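Long-range contact in alpha-amylase (Eubacterium rectale DSM 17629, PDB 6AZ5), which is a starch-degrading enzyme of a gut bacterium, represented here by its family 41 carbohydrate-binding module, which probably holds starch-like glucans for the enzyme: residues G64-L69 with S89-G94. Residues are numbered along the deposited sequence; the frame is centred on the assembly and turned at random.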
# COMPACT_ATOMS: atom_id res chain seq x y z
N GLY A 64 10.88 5.73 11.26
CA GLY A 64 12.27 5.59 10.86
C GLY A 64 12.65 4.16 10.52
O GLY A 64 13.69 3.92 9.91
N LYS A 65 11.81 3.21 10.91
CA LYS A 65 12.05 1.80 10.61
C LYS A 65 11.64 1.46 9.19
O LYS A 65 10.77 2.11 8.60
CB LYS A 65 11.30 0.91 11.59
CG LYS A 65 11.71 1.07 13.05
CD LYS A 65 12.31 -0.23 13.58
CE LYS A 65 12.10 -0.35 15.09
NZ LYS A 65 12.69 0.80 15.82
N THR A 66 12.27 0.43 8.63
CA THR A 66 11.92 -0.02 7.29
C THR A 66 10.84 -1.09 7.33
O THR A 66 10.91 -2.05 8.10
CB THR A 66 13.16 -0.55 6.56
OG1 THR A 66 14.12 0.50 6.44
CG2 THR A 66 12.80 -1.06 5.17
N VAL A 67 9.82 -0.91 6.49
CA VAL A 67 8.73 -1.86 6.38
C VAL A 67 8.89 -2.74 5.16
O VAL A 67 9.17 -2.24 4.07
CB VAL A 67 7.37 -1.14 6.29
CG1 VAL A 67 6.26 -2.11 5.91
CG2 VAL A 67 7.06 -0.44 7.60
N GLY A 68 8.72 -4.05 5.34
CA GLY A 68 8.68 -4.96 4.21
C GLY A 68 7.23 -5.20 3.83
O GLY A 68 6.38 -5.35 4.70
N LEU A 69 6.94 -5.23 2.53
CA LEU A 69 5.58 -5.47 2.09
C LEU A 69 5.49 -5.94 0.65
O LEU A 69 6.42 -5.79 -0.13
CB LEU A 69 4.73 -4.20 2.26
CG LEU A 69 4.76 -3.21 1.09
CD1 LEU A 69 3.67 -2.18 1.25
CD2 LEU A 69 6.11 -2.53 0.95
N SER A 89 9.74 -2.50 -0.13
CA SER A 89 10.02 -1.87 1.15
C SER A 89 9.98 -0.35 1.07
O SER A 89 10.12 0.23 -0.01
CB SER A 89 11.38 -2.31 1.69
OG SER A 89 12.43 -1.80 0.90
N PHE A 90 9.79 0.28 2.22
CA PHE A 90 9.90 1.72 2.36
C PHE A 90 10.21 2.05 3.80
O PHE A 90 10.19 1.18 4.67
CB PHE A 90 8.63 2.44 1.91
CG PHE A 90 7.43 2.19 2.78
CD1 PHE A 90 6.60 1.10 2.54
CD2 PHE A 90 7.09 3.06 3.81
CE1 PHE A 90 5.48 0.86 3.34
CE2 PHE A 90 5.97 2.83 4.61
CZ PHE A 90 5.17 1.72 4.37
N THR A 91 10.51 3.32 4.06
CA THR A 91 10.82 3.75 5.41
C THR A 91 9.72 4.69 5.91
O THR A 91 9.31 5.60 5.20
CB THR A 91 12.19 4.45 5.47
OG1 THR A 91 13.20 3.54 5.01
CG2 THR A 91 12.52 4.88 6.90
N ILE A 92 9.23 4.44 7.11
CA ILE A 92 8.22 5.29 7.71
C ILE A 92 8.82 6.65 8.07
O ILE A 92 9.66 6.74 8.95
CB ILE A 92 7.62 4.62 8.96
CG1 ILE A 92 7.10 3.22 8.60
CG2 ILE A 92 6.52 5.49 9.56
CD1 ILE A 92 6.85 2.35 9.81
N SER A 93 8.38 7.69 7.36
CA SER A 93 8.96 9.02 7.51
C SER A 93 8.42 9.78 8.72
O SER A 93 9.09 10.66 9.26
CB SER A 93 8.70 9.86 6.25
OG SER A 93 7.37 10.35 6.22
N GLY A 94 7.21 9.45 9.15
CA GLY A 94 6.61 10.15 10.26
C GLY A 94 6.16 11.55 9.89
O GLY A 94 5.90 12.37 10.77
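Val67 and Phe90 form an antiparallel hydrogen-bonded pair across two neighbouring strands of the beta-sandwich-type fold of this family 41 carbohydrate-binding module. Val67 N reaches Phe90 O at 2.8 Å, and Phe90 N returns a longer bond to Val67 O. On the buried side the two side chains run alongside each other: CB of Val67 sits over one face of the Phe90 ring, 4.3 Å from its centroid, a CH-pi contact displaced toward the rim. A chi1 of 67° tucks CG of Phe90 between the two backbone arms; the ring stands up beside Val67, and Leu69 CD2 meets its edge in plane, 4.0 Å from Phe90 CD1. The CG2 methyl of Val67 packs on Ile92 CD1 at 3.6 Å, while Met27 of strand 24-29 also touches Val67. An alanine in place of Phe90 would probably open a gap beside Val67 CB and Leu69 CD2, robbing both of their aromatic partner. The opposite face of the sheet, carrying Thr66, Ser89 and Thr91, is looser and more exposed; there Thr66 OG1 and Thr91 OG1 share just a weak hydrogen bond of 3.5 Å. Past the end of the strands, Ile92 N still donates to Lys65 O, and Gly64 N to Ile92 O at 2.8 Å, bent to 141° at the hydrogen.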